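Local coordinates for protein esterase (Thermotoga maritima, PDB 3DOH) that hydrolyses carboxylic esters as a thermostable esterase in which an immunoglobulin-like domain accompanies the alpha/beta-hydrolase domain, at residues Val112-Pro117 against Asn124-Phe129; Val31-Gln36 against Lys79-Glu84; Thr52-Thr57 against Asp89-Thr94; Val61-Ser66 against Phe74-Lys79. One frame throughout, in Å; residues are numbered along the deposited sequence.

All four contacts lie in the N-terminal Ig-like domain. Going along the chain, contact 2 opens first, at 31-36, just after strand 19-29. Contact 3 opens at 52-57 and contact 4 at 61-66, both on strand 53-64. Contact 4 is the first to close, at 74-79, ending the loop between strands 53-64 and 80-85, and it lies wholly within the spans of contacts 2 and 3. Contact 2 closes at 79-84, sharing K79 with contact 4; contact 3 closes later, at 89-94, so contacts 2 and 3 cross. Contact 1 follows in series, joining the end of strand 110-114 to the start of strand 129-139, and it touches contact 2 through V112 and L83.

Contact 1: Val112-Pro117 against Asn124-Phe129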
loop_
_atom_site.group_PDB
_atom_site.type_symbol
_atom_site.label_atom_id
_atom_site.label_comp_id
_atom_site.label_asym_id
_atom_site.label_seq_id
_atom_site.Cartn_x
_atom_site.Cartn_y
_atom_site.Cartn_z
ATOM N N VAL A 112 -4.261 -31.922 -5.565
ATOM C CA VAL A 112 -3.040 -31.612 -4.919
ATOM C C VAL A 112 -1.915 -31.971 -5.844
ATOM O O VAL A 112 -1.994 -32.986 -6.556
ATOM C CB VAL A 112 -2.884 -32.471 -3.669
ATOM C CG1 VAL A 112 -1.516 -32.228 -2.972
ATOM C CG2 VAL A 112 -4.006 -32.200 -2.726
ATOM N N SER A 113 -0.848 -31.167 -5.813
ATOM C CA SER A 113 0.346 -31.495 -6.557
ATOM C C SER A 113 1.671 -31.303 -5.857
ATOM O O SER A 113 1.912 -30.300 -5.186
ATOM C CB SER A 113 0.397 -30.686 -7.823
ATOM O OG SER A 113 -0.311 -31.368 -8.806
ATOM N N GLN A 114 2.546 -32.270 -6.078
ATOM C CA GLN A 114 3.949 -32.042 -5.907
ATOM C C GLN A 114 4.492 -31.652 -7.238
ATOM O O GLN A 114 4.414 -32.423 -8.154
ATOM C CB GLN A 114 4.637 -33.301 -5.459
ATOM C CG GLN A 114 6.055 -33.048 -5.137
ATOM C CD GLN A 114 6.817 -34.293 -5.262
ATOM O OE1 GLN A 114 6.410 -35.310 -4.714
ATOM N NE2 GLN A 114 7.920 -34.256 -6.009
ATOM N N LEU A 115 5.066 -30.466 -7.337
ATOM C CA LEU A 115 5.338 -29.858 -8.624
ATOM C C LEU A 115 6.728 -30.122 -9.169
ATOM O O LEU A 115 6.946 -30.099 -10.381
ATOM C CB LEU A 115 5.144 -28.359 -8.517
ATOM C CG LEU A 115 3.733 -27.940 -8.174
ATOM C CD1 LEU A 115 3.663 -26.462 -7.736
ATOM C CD2 LEU A 115 2.862 -28.203 -9.365
ATOM N N VAL A 116 7.665 -30.322 -8.258
ATOM C CA VAL A 116 9.051 -30.470 -8.584
ATOM C C VAL A 116 9.482 -31.745 -7.905
ATOM O O VAL A 116 8.804 -32.208 -6.959
ATOM C CB VAL A 116 9.872 -29.329 -7.996
ATOM C CG1 VAL A 116 9.555 -28.029 -8.712
ATOM C CG2 VAL A 116 9.673 -29.224 -6.477
ATOM N N PRO A 117 10.609 -32.325 -8.347
ATOM C CA PRO A 117 11.042 -33.534 -7.673
ATOM C C PRO A 117 11.369 -33.175 -6.231
ATOM O O PRO A 117 11.524 -32.001 -5.937
ATOM C CB PRO A 117 12.296 -33.933 -8.464
ATOM C CG PRO A 117 12.143 -33.256 -9.795
ATOM C CD PRO A 117 11.527 -31.949 -9.433
ATOM N N ASN A 124 17.524 -40.674 -4.071
ATOM C CA ASN A 124 17.380 -39.270 -3.674
ATOM C C ASN A 124 16.269 -38.455 -4.391
ATOM O O ASN A 124 16.306 -37.213 -4.320
ATOM C CB ASN A 124 18.728 -38.517 -3.709
ATOM C CG ASN A 124 19.167 -38.043 -2.312
ATOM O OD1 ASN A 124 18.800 -38.635 -1.284
ATOM N ND2 ASN A 124 19.945 -36.964 -2.277
ATOM N N GLU A 125 15.287 -39.118 -5.041
ATOM C CA GLU A 125 14.236 -38.376 -5.822
ATOM C C GLU A 125 12.840 -38.993 -6.029
ATOM O O GLU A 125 12.689 -40.009 -6.733
ATOM C CB GLU A 125 14.768 -37.892 -7.186
ATOM C CG GLU A 125 15.800 -36.757 -7.071
ATOM C CD GLU A 125 15.546 -35.591 -8.023
ATOM O OE1 GLU A 125 15.548 -34.430 -7.520
ATOM O OE2 GLU A 125 15.345 -35.829 -9.256
ATOM N N VAL A 126 11.825 -38.350 -5.430
ATOM C CA VAL A 126 10.413 -38.673 -5.730
ATOM C C VAL A 126 9.930 -37.715 -6.823
ATOM O O VAL A 126 10.124 -36.510 -6.726
ATOM C CB VAL A 126 9.476 -38.608 -4.493
ATOM C CG1 VAL A 126 8.102 -39.204 -4.836
ATOM C CG2 VAL A 126 10.086 -39.339 -3.292
ATOM N N GLU A 127 9.352 -38.258 -7.880
ATOM C CA GLU A 127 8.965 -37.440 -9.018
ATOM C C GLU A 127 7.615 -36.744 -8.772
ATOM O O GLU A 127 6.791 -37.231 -7.986
ATOM C CB GLU A 127 8.972 -38.271 -10.323
ATOM C CG GLU A 127 10.384 -38.751 -10.787
ATOM C CD GLU A 127 11.324 -37.609 -11.259
ATOM O OE1 GLU A 127 10.915 -36.819 -12.134
ATOM O OE2 GLU A 127 12.478 -37.497 -10.764
ATOM N N PRO A 128 7.410 -35.571 -9.401
ATOM C CA PRO A 128 6.112 -34.883 -9.405
ATOM C C PRO A 128 4.876 -35.804 -9.615
ATOM O O PRO A 128 4.930 -36.771 -10.389
ATOM C CB PRO A 128 6.255 -33.923 -10.572
ATOM C CG PRO A 128 7.698 -33.598 -10.614
ATOM C CD PRO A 128 8.442 -34.800 -10.116
ATOM N N PHE A 129 3.785 -35.511 -8.906
ATOM C CA PHE A 129 2.511 -36.223 -9.083
ATOM C C PHE A 129 1.365 -35.244 -8.902
ATOM O O PHE A 129 1.536 -34.177 -8.330
ATOM C CB PHE A 129 2.362 -37.402 -8.087
ATOM C CG PHE A 129 1.901 -36.981 -6.707
ATOM C CD1 PHE A 129 0.521 -36.809 -6.427
ATOM C CD2 PHE A 129 2.833 -36.713 -5.701
ATOM C CE1 PHE A 129 0.102 -36.408 -5.182
ATOM C CE2 PHE A 129 2.423 -36.290 -4.465
ATOM C CZ PHE A 129 1.060 -36.151 -4.196
#
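Two torsions set up the meeting of Q114 and F129. Q114 has CG anti to its backbone N (chi1 -174°) and runs out extended, whereas F129 places CG between the backbone N and the carbonyl carbon (chi1 81°), which folds its ring back over the Q114 backbone. Q114 N lies over a face of that ring, Q114 CB touches F129 CE2 at 3.9 Å, and amide and ring stand perpendicular. Two backbone hydrogen bonds form, Q114 N to F129 O at 3.1 Å and F129 N to Q114 O at 3.2 Å. Q114 NE2 hydrogen-bonds V126 O at 3.2 Å, the acceptor in the amide plane, the donor well above the carbonyl plane; OE1 bonds to Y29 OH. Replacing Q114 with leucine would probably leave V126 O and the Y29 hydroxyl without these mates. Beyond the glutamine the prolines meet, P117 CG to P128 CD at 4.0 Å, and P117 CA makes a CH...O contact to V126 O at 3.3 Å. L115 and P117 pack on a second subunit. A long loop thus makes a beta-hairpin connection between antiparallel strands 110-114 and 129-139 of the Ig-like domain, opening at the hydrogen-bonded pair Q114 and F129.

Contact 2: Val31-Gln36 against Lys79-Glu84; sequences VEIDGQ and KYVVLE
V31 and K79 meet in the Ig-like domain, a beta fold of the E-set type, each at a corner of the chain. Past V31 the chain leaves the course of strand 19-29 and enters the short, weakly bonded strand 32-34; past K79 it enters strand 80-85. No hydrogen bond links the two segments, so the contact rests on close backbone passage and one apolar pair. V31 contributes its carbonyl: O receives a CH...O contact from K79 CA at 3.4 Å, and K79 CB lies against the same V31 oxygen at 3.5 Å. The lysine chain then bends repeatedly and its end leads away, NZ making a long, weak ion pair with E28. The CA atoms come nearest at E32, its CA 3.8 Å from K79 CA. The glutamate has CG beside its own backbone N (chi1 -86°), which brings E32 CG to 3.7 Å from K79 N. From there the chain extends, and OE2 is held by N65 ND2, so its charged end is engaged beyond the two segments. I33 turns inward, CB toward strand 80-85, and enters the buried side of the domain with V81; I118 lines the isoleucine, while Y29 and F43 line the valine. The two aliphatic side chains cross at about a right angle, and the touch is between methyl groups: I33 CD1 to V81 CG2, 3.8 Å.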
loop_
_atom_site.group_PDB
_atom_site.type_symbol
_atom_site.label_atom_id
_atom_site.label_comp_id
_atom_site.label_asym_id
_atom_site.label_seq_id
_atom_site.Cartn_x
_atom_site.Cartn_y
_atom_site.Cartn_z
ATOM N N VAL A 31 8.281 -43.874 0.520
ATOM C CA VAL A 31 9.319 -43.805 1.563
ATOM C C VAL A 31 9.162 -42.626 2.494
ATOM O O VAL A 31 8.206 -41.830 2.394
ATOM C CB VAL A 31 10.741 -43.690 1.026
ATOM C CG1 VAL A 31 11.602 -44.905 1.495
ATOM C CG2 VAL A 31 10.746 -43.434 -0.497
ATOM N N GLU A 32 10.108 -42.534 3.419
ATOM C CA GLU A 32 10.195 -41.404 4.316
ATOM C C GLU A 32 10.719 -40.250 3.466
ATOM O O GLU A 32 11.079 -40.453 2.313
ATOM C CB GLU A 32 11.136 -41.694 5.509
ATOM C CG GLU A 32 10.520 -42.413 6.734
ATOM C CD GLU A 32 11.287 -42.125 8.063
ATOM O OE1 GLU A 32 12.267 -41.335 8.069
ATOM O OE2 GLU A 32 10.905 -42.680 9.119
ATOM N N ILE A 33 10.746 -39.054 4.048
ATOM C CA ILE A 33 11.176 -37.827 3.397
ATOM C C ILE A 33 11.694 -36.912 4.496
ATOM O O ILE A 33 11.175 -36.940 5.615
ATOM C CB ILE A 33 9.987 -37.148 2.703
ATOM C CG1 ILE A 33 9.486 -38.036 1.574
ATOM C CG2 ILE A 33 10.354 -35.752 2.188
ATOM C CD1 ILE A 33 8.357 -37.467 0.828
ATOM N N ASP A 34 12.713 -36.113 4.171
ATOM C CA ASP A 34 13.210 -35.035 5.045
ATOM C C ASP A 34 12.508 -33.724 4.716
ATOM O O ASP A 34 12.622 -33.192 3.604
ATOM C CB ASP A 34 14.708 -34.844 4.862
ATOM C CG ASP A 34 15.097 -34.890 3.408
ATOM O OD1 ASP A 34 14.674 -35.869 2.731
ATOM O OD2 ASP A 34 15.781 -33.945 2.929
ATOM N N GLY A 35 11.787 -33.217 5.708
ATOM C CA GLY A 35 11.077 -31.952 5.602
ATOM C C GLY A 35 11.992 -30.752 5.708
ATOM O O GLY A 35 11.644 -29.679 5.262
ATOM N N GLN A 36 13.159 -30.934 6.313
ATOM C CA GLN A 36 14.145 -29.883 6.425
ATOM C C GLN A 36 14.325 -29.275 5.038
ATOM O O GLN A 36 14.411 -28.064 4.897
ATOM C CB GLN A 36 15.431 -30.492 7.008
ATOM C CG GLN A 36 16.772 -29.790 6.716
ATOM C CD GLN A 36 17.940 -30.804 6.636
ATOM O OE1 GLN A 36 18.111 -31.662 7.527
ATOM N NE2 GLN A 36 18.729 -30.725 5.550
ATOM N N LYS A 79 7.277 -40.625 6.336
ATOM C CA LYS A 79 6.477 -40.883 5.147
ATOM C C LYS A 79 5.334 -39.873 4.989
ATOM O O LYS A 79 4.732 -39.763 3.912
ATOM C CB LYS A 79 5.980 -42.343 5.108
ATOM C CG LYS A 79 5.089 -42.753 6.271
ATOM C CD LYS A 79 5.519 -44.095 6.867
ATOM C CE LYS A 79 4.831 -45.267 6.173
ATOM N NZ LYS A 79 4.306 -46.286 7.170
ATOM N N TYR A 80 5.030 -39.118 6.032
ATOM C CA TYR A 80 3.949 -38.153 5.895
ATOM C C TYR A 80 4.467 -36.751 5.637
ATOM O O TYR A 80 5.336 -36.244 6.366
ATOM C CB TYR A 80 3.058 -38.157 7.126
ATOM C CG TYR A 80 2.374 -39.458 7.370
ATOM C CD1 TYR A 80 1.225 -39.783 6.670
ATOM C CD2 TYR A 80 2.873 -40.374 8.298
ATOM C CE1 TYR A 80 0.567 -40.979 6.881
ATOM C CE2 TYR A 80 2.221 -41.603 8.514
ATOM C CZ TYR A 80 1.056 -41.883 7.795
ATOM O OH TYR A 80 0.378 -43.058 7.952
ATOM N N VAL A 81 3.936 -36.124 4.598
ATOM C CA VAL A 81 4.224 -34.732 4.340
ATOM C C VAL A 81 2.948 -33.910 4.566
ATOM O O VAL A 81 1.881 -34.167 3.970
ATOM C CB VAL A 81 4.849 -34.529 2.933
ATOM C CG1 VAL A 81 4.785 -33.059 2.485
ATOM C CG2 VAL A 81 6.283 -35.052 2.928
ATOM N N VAL A 82 3.095 -32.942 5.468
ATOM C CA VAL A 82 2.056 -32.031 5.841
ATOM C C VAL A 82 2.204 -30.716 5.114
ATOM O O VAL A 82 3.258 -30.084 5.138
ATOM C CB VAL A 82 2.078 -31.741 7.354
ATOM C CG1 VAL A 82 1.079 -30.576 7.724
ATOM C CG2 VAL A 82 1.724 -32.987 8.127
ATOM N N LEU A 83 1.114 -30.307 4.489
ATOM C CA LEU A 83 1.020 -29.019 3.850
ATOM C C LEU A 83 -0.021 -28.273 4.638
ATOM O O LEU A 83 -1.194 -28.625 4.585
ATOM C CB LEU A 83 0.486 -29.195 2.425
ATOM C CG LEU A 83 1.244 -30.091 1.446
ATOM C CD1 LEU A 83 0.509 -30.078 0.153
ATOM C CD2 LEU A 83 2.682 -29.617 1.269
ATOM N N GLU A 84 0.375 -27.258 5.384
ATOM C CA GLU A 84 -0.593 -26.498 6.137
ATOM C C GLU A 84 -1.201 -25.404 5.255
ATOM O O GLU A 84 -0.537 -24.839 4.397
ATOM C CB GLU A 84 0.069 -26.000 7.423
ATOM C CG GLU A 84 -0.093 -24.524 7.712
ATOM C CD GLU A 84 -0.293 -24.234 9.188
ATOM O OE1 GLU A 84 0.232 -25.003 10.041
ATOM O OE2 GLU A 84 -1.009 -23.241 9.481
#

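Contact 3: Thr52-Thr57 against Asp89-Thr94. With SO4 (sulfate ion), chain E.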
loop_
_atom_site.group_PDB
_atom_site.type_symbol
_atom_site.label_atom_id
_atom_site.label_comp_id
_atom_site.label_asym_id
_atom_site.label_seq_id
_atom_site.Cartn_x
_atom_site.Cartn_y
_atom_site.Cartn_z
ATOM N N THR A 52 -14.982 -24.458 -11.210
ATOM C CA THR A 52 -13.553 -24.142 -11.316
ATOM C C THR A 52 -12.834 -24.443 -10.008
ATOM O O THR A 52 -13.457 -24.780 -8.995
ATOM C CB THR A 52 -13.261 -22.670 -11.690
ATOM O OG1 THR A 52 -13.878 -21.807 -10.728
ATOM C CG2 THR A 52 -13.735 -22.331 -13.108
ATOM N N TYR A 53 -11.515 -24.287 -10.043
ATOM C CA TYR A 53 -10.687 -24.474 -8.873
ATOM C C TYR A 53 -10.126 -23.167 -8.424
ATOM O O TYR A 53 -9.808 -22.312 -9.237
ATOM C CB TYR A 53 -9.530 -25.387 -9.184
ATOM C CG TYR A 53 -9.955 -26.786 -9.357
ATOM C CD1 TYR A 53 -10.005 -27.630 -8.266
ATOM C CD2 TYR A 53 -10.331 -27.278 -10.619
ATOM C CE1 TYR A 53 -10.413 -28.929 -8.386
ATOM C CE2 TYR A 53 -10.729 -28.606 -10.764
ATOM C CZ TYR A 53 -10.755 -29.418 -9.629
ATOM O OH TYR A 53 -11.156 -30.717 -9.701
ATOM N N SER A 54 -9.989 -23.002 -7.125
ATOM C CA SER A 54 -9.199 -21.913 -6.665
ATOM C C SER A 54 -8.078 -22.451 -5.739
ATOM O O SER A 54 -8.190 -23.569 -5.204
ATOM C CB SER A 54 -10.104 -20.836 -6.073
ATOM O OG SER A 54 -10.647 -21.228 -4.830
ATOM N N SER A 55 -6.983 -21.692 -5.598
ATOM C CA SER A 55 -5.830 -22.164 -4.796
ATOM C C SER A 55 -6.089 -22.008 -3.322
ATOM O O SER A 55 -6.746 -21.058 -2.882
ATOM C CB SER A 55 -4.528 -21.404 -5.069
ATOM O OG SER A 55 -4.314 -21.140 -6.429
ATOM N N ARG A 56 -5.556 -22.958 -2.567
ATOM C CA ARG A 56 -5.413 -22.804 -1.131
ATOM C C ARG A 56 -3.994 -22.357 -0.965
ATOM O O ARG A 56 -3.089 -22.848 -1.678
ATOM C CB ARG A 56 -5.677 -24.127 -0.403
ATOM C CG ARG A 56 -7.160 -24.529 -0.376
ATOM C CD ARG A 56 -8.020 -23.436 0.253
ATOM N NE ARG A 56 -7.515 -23.077 1.581
ATOM C CZ ARG A 56 -7.757 -23.767 2.700
ATOM N NH1 ARG A 56 -8.514 -24.871 2.670
ATOM N NH2 ARG A 56 -7.231 -23.350 3.864
ATOM N N THR A 57 -3.776 -21.413 -0.063
ATOM C CA THR A 57 -2.428 -20.974 0.127
ATOM C C THR A 57 -1.702 -21.791 1.185
ATOM O O THR A 57 -2.111 -21.800 2.351
ATOM C CB THR A 57 -2.264 -19.459 0.332
ATOM O OG1 THR A 57 -1.426 -19.258 1.459
ATOM C CG2 THR A 57 -3.565 -18.685 0.483
ATOM N N ASP A 89 -8.060 -18.260 3.757
ATOM C CA ASP A 89 -8.446 -18.440 2.366
ATOM C C ASP A 89 -9.939 -18.358 2.211
ATOM O O ASP A 89 -10.679 -18.869 3.043
ATOM C CB ASP A 89 -8.012 -19.804 1.866
ATOM C CG ASP A 89 -6.569 -19.858 1.537
ATOM O OD1 ASP A 89 -5.943 -18.802 1.313
ATOM O OD2 ASP A 89 -6.052 -20.972 1.512
ATOM N N LEU A 90 -10.381 -17.761 1.113
ATOM C CA LEU A 90 -11.804 -17.700 0.828
ATOM C C LEU A 90 -12.464 -19.096 0.845
ATOM O O LEU A 90 -13.470 -19.314 1.566
ATOM C CB LEU A 90 -12.089 -16.948 -0.484
ATOM C CG LEU A 90 -13.576 -16.835 -0.921
ATOM C CD1 LEU A 90 -14.395 -15.786 -0.115
ATOM C CD2 LEU A 90 -13.723 -16.601 -2.470
ATOM N N HIS A 91 -11.935 -20.012 0.048
ATOM C CA HIS A 91 -12.528 -21.334 -0.060
ATOM C C HIS A 91 -11.885 -22.275 0.945
ATOM O O HIS A 91 -11.302 -23.289 0.564
ATOM C CB HIS A 91 -12.358 -21.883 -1.478
ATOM C CG HIS A 91 -13.254 -21.236 -2.488
ATOM N ND1 HIS A 91 -12.774 -20.468 -3.526
ATOM C CD2 HIS A 91 -14.602 -21.244 -2.618
ATOM C CE1 HIS A 91 -13.787 -20.030 -4.252
ATOM N NE2 HIS A 91 -14.907 -20.486 -3.723
ATOM N N SER A 92 -11.987 -21.946 2.231
ATOM C CA SER A 92 -11.573 -22.895 3.233
ATOM C C SER A 92 -12.731 -23.630 3.951
ATOM O O SER A 92 -12.630 -24.838 4.200
ATOM C CB SER A 92 -10.587 -22.257 4.208
ATOM O OG SER A 92 -11.024 -21.000 4.672
ATOM N N ASN A 93 -13.824 -22.920 4.247
ATOM C CA ASN A 93 -15.026 -23.482 4.878
ATOM C C ASN A 93 -15.581 -24.685 4.163
ATOM O O ASN A 93 -15.566 -24.740 2.948
ATOM C CB ASN A 93 -16.100 -22.421 4.980
ATOM C CG ASN A 93 -15.748 -21.344 6.012
ATOM O OD1 ASN A 93 -15.811 -21.567 7.221
ATOM N ND2 ASN A 93 -15.361 -20.166 5.527
ATOM N N THR A 94 -16.069 -25.664 4.908
ATOM C CA THR A 94 -16.701 -26.830 4.271
ATOM C C THR A 94 -18.212 -26.624 4.081
ATOM O O THR A 94 -18.867 -27.340 3.306
ATOM C CB THR A 94 -16.402 -28.151 5.020
ATOM O OG1 THR A 94 -16.850 -28.041 6.365
ATOM C CG2 THR A 94 -14.917 -28.426 5.027
HETATM S S SO4 E . -6.420 -18.786 -8.019
HETATM O O1 SO4 E . -6.657 -20.221 -8.168
HETATM O O2 SO4 E . -5.009 -18.527 -7.664
HETATM O O3 SO4 E . -7.356 -18.302 -7.005
HETATM O O4 SO4 E . -6.750 -18.096 -9.253
#
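A buried arginine of the Ig-like domain's sheet, R56 on strand 53-64, is joined by a salt bridge to D89 in the loop that follows strand 80-85. R56 NE meets D89 OD2 at 2.6 Å on the anti lone pair, within the guanidinium plane and nearly straight (170°), while the carboxylate stands almost perpendicular to that plane. T57 N also hydrogen-bonds D89 OD2, at 2.8 Å, from the syn side and somewhat out of plane. Two donors therefore grip OD2, which probably limits the carboxylate's rotation. S92 CB lies over one guanidinium face, 3.5 Å from R56 CZ, and S92 OG returns to D89 O at 2.7 Å. H91, centre of an inverse gamma turn, hydrogen-bonds through ND1 to S54 OG at 2.6 Å; S54 sets OG between its backbone N and carbonyl carbon (chi1 72°) to meet it. S55 N bonds O1 of a sulfate ion, probably from the crystallisation liquor, at 3.0 Å, and S55 OG hydrogen-bonds K46 NZ. R56 NH1 bonds V22 O and Y110 OH, NH2 bonds S86 O. The D89-T94 loop thus spans from strand 53-64, itself paired with strand 43-48, to strand 19-29, where S92 bonds the V22 backbone.

Contact 4: Val61-Ser66 against Phe74-Lys79; sequences VYANNS and FNNRGK
Hydrogen bonds from A63 and K79 to asparagine side chains fasten the two segments at both ends. The first torsion of N76 (chi1 -174°) swings CG to the side opposite its own N, which carries N76 OD1 across to A63 N at 2.8 Å; the donor sits almost in line with the side-chain C=O, and the hydrogen bond is nearly straight. At the other end K79 N reaches N65 OD1 at 3.3 Å, again nearly straight but from well above the amide plane, while N65 ND2 is taken by E32. Leucine in place of N76 would probably leave the buried A63 N-H without its acceptor and let this end of the loop drift from the strand. CH...O and van der Waals contacts fill in around these bonds. Y62 CB touches N76 OD1 at 3.4 Å, and the tyrosine hydroxyl goes on to L69 O. The methyl of A63 rests on the R77 backbone, A63 CB to R77 CA 3.5 Å, and G78 CA gives a CH...O contact to N64 O at 3.4 Å. The K79 chain crosses N65 at about a right angle, K79 CD 3.4 Å from N65 OD1. N76 is also the centre of an inverse gamma turn. Here a long loop returns onto strand 53-64 and closes the hairpin connection between the antiparallel neighbours 53-64 and 80-85 of the Ig-like domain.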
loop_
_atom_site.group_PDB
_atom_site.type_symbol
_atom_site.label_atom_id
_atom_site.label_comp_id
_atom_site.label_asym_id
_atom_site.label_seq_id
_atom_site.Cartn_x
_atom_site.Cartn_y
_atom_site.Cartn_z
ATOM N N VAL A 61 5.406 -26.169 4.990
ATOM C CA VAL A 61 5.530 -27.635 4.749
ATOM C C VAL A 61 6.430 -28.311 5.789
ATOM O O VAL A 61 7.451 -27.747 6.172
ATOM C CB VAL A 61 6.115 -27.993 3.354
ATOM C CG1 VAL A 61 6.036 -29.502 3.130
ATOM C CG2 VAL A 61 5.378 -27.310 2.260
ATOM N N TYR A 62 6.060 -29.517 6.222
ATOM C CA TYR A 62 6.915 -30.334 7.116
ATOM C C TYR A 62 6.629 -31.858 7.058
ATOM O O TYR A 62 5.668 -32.311 6.431
ATOM C CB TYR A 62 6.894 -29.802 8.572
ATOM C CG TYR A 62 5.513 -29.780 9.226
ATOM C CD1 TYR A 62 4.696 -28.639 9.151
ATOM C CD2 TYR A 62 5.029 -30.892 9.893
ATOM C CE1 TYR A 62 3.430 -28.613 9.725
ATOM C CE2 TYR A 62 3.766 -30.882 10.471
ATOM C CZ TYR A 62 2.971 -29.741 10.389
ATOM O OH TYR A 62 1.716 -29.761 10.946
ATOM N N ALA A 63 7.468 -32.651 7.712
ATOM C CA ALA A 63 7.235 -34.083 7.717
ATOM C C ALA A 63 7.163 -34.653 9.111
ATOM O O ALA A 63 7.826 -34.159 10.008
ATOM C CB ALA A 63 8.299 -34.773 6.931
ATOM N N ASN A 64 6.342 -35.684 9.291
ATOM C CA ASN A 64 6.325 -36.496 10.514
ATOM C C ASN A 64 6.075 -37.971 10.148
ATOM O O ASN A 64 5.986 -38.319 8.950
ATOM C CB ASN A 64 5.279 -35.976 11.506
ATOM C CG ASN A 64 3.839 -36.090 10.984
ATOM O OD1 ASN A 64 3.021 -35.180 11.164
ATOM N ND2 ASN A 64 3.519 -37.213 10.360
ATOM N N ASN A 65 5.969 -38.826 11.167
ATOM C CA ASN A 65 5.601 -40.223 10.964
ATOM C C ASN A 65 4.270 -40.559 11.601
ATOM O O ASN A 65 3.820 -41.696 11.564
ATOM C CB ASN A 65 6.701 -41.165 11.452
ATOM C CG ASN A 65 7.495 -41.801 10.291
ATOM O OD1 ASN A 65 6.942 -42.181 9.221
ATOM N ND2 ASN A 65 8.801 -41.922 10.499
ATOM N N SER A 66 3.641 -39.547 12.169
ATOM C CA SER A 66 2.337 -39.689 12.790
ATOM C C SER A 66 1.205 -39.690 11.749
ATOM O O SER A 66 0.405 -40.598 11.738
ATOM C CB SER A 66 2.136 -38.589 13.830
ATOM O OG SER A 66 2.268 -37.294 13.229
ATOM N N PHE A 74 13.080 -31.378 15.618
ATOM C CA PHE A 74 14.171 -32.286 15.905
ATOM C C PHE A 74 14.248 -33.343 14.875
ATOM O O PHE A 74 15.349 -33.683 14.407
ATOM C CB PHE A 74 14.052 -32.903 17.293
ATOM C CG PHE A 74 14.448 -31.967 18.382
ATOM C CD1 PHE A 74 15.532 -31.098 18.200
ATOM C CD2 PHE A 74 13.736 -31.930 19.578
ATOM C CE1 PHE A 74 15.905 -30.202 19.199
ATOM C CE2 PHE A 74 14.101 -31.051 20.595
ATOM C CZ PHE A 74 15.196 -30.184 20.405
ATOM N N ASN A 75 13.078 -33.853 14.512
ATOM C CA ASN A 75 12.982 -34.877 13.493
ATOM C C ASN A 75 11.883 -34.495 12.519
ATOM O O ASN A 75 10.755 -34.988 12.598
ATOM C CB ASN A 75 12.687 -36.225 14.148
ATOM C CG ASN A 75 11.354 -36.230 14.820
ATOM O OD1 ASN A 75 11.034 -35.304 15.579
ATOM N ND2 ASN A 75 10.532 -37.226 14.508
ATOM N N ASN A 76 12.230 -33.592 11.610
ATOM C CA ASN A 76 11.321 -33.108 10.579
ATOM C C ASN A 76 11.351 -34.089 9.404
ATOM O O ASN A 76 11.891 -33.778 8.342
ATOM C CB ASN A 76 11.796 -31.706 10.168
ATOM C CG ASN A 76 10.866 -30.993 9.191
ATOM O OD1 ASN A 76 9.847 -31.523 8.716
ATOM N ND2 ASN A 76 11.235 -29.771 8.876
ATOM N N ARG A 77 10.788 -35.278 9.598
ATOM C CA ARG A 77 10.968 -36.338 8.617
ATOM C C ARG A 77 9.932 -37.465 8.725
ATOM O O ARG A 77 9.345 -37.686 9.802
ATOM C CB ARG A 77 12.415 -36.891 8.675
ATOM C CG ARG A 77 12.624 -38.183 9.465
ATOM C CD ARG A 77 14.114 -38.655 9.538
ATOM N NE ARG A 77 14.742 -38.237 10.794
ATOM C CZ ARG A 77 15.621 -37.240 10.918
ATOM N NH1 ARG A 77 16.037 -36.552 9.843
ATOM N NH2 ARG A 77 16.094 -36.939 12.130
ATOM N N GLY A 78 9.698 -38.163 7.604
ATOM C CA GLY A 78 8.916 -39.399 7.618
ATOM C C GLY A 78 8.150 -39.630 6.336
ATOM O O GLY A 78 8.330 -38.919 5.360
ATOM N N LYS A 79 7.277 -40.625 6.336
ATOM C CA LYS A 79 6.477 -40.883 5.147
ATOM C C LYS A 79 5.334 -39.873 4.989
ATOM O O LYS A 79 4.732 -39.763 3.912
ATOM C CB LYS A 79 5.980 -42.343 5.108
ATOM C CG LYS A 79 5.089 -42.753 6.271
ATOM C CD LYS A 79 5.519 -44.095 6.867
ATOM C CE LYS A 79 4.831 -45.267 6.173
ATOM N NZ LYS A 79 4.306 -46.286 7.170
#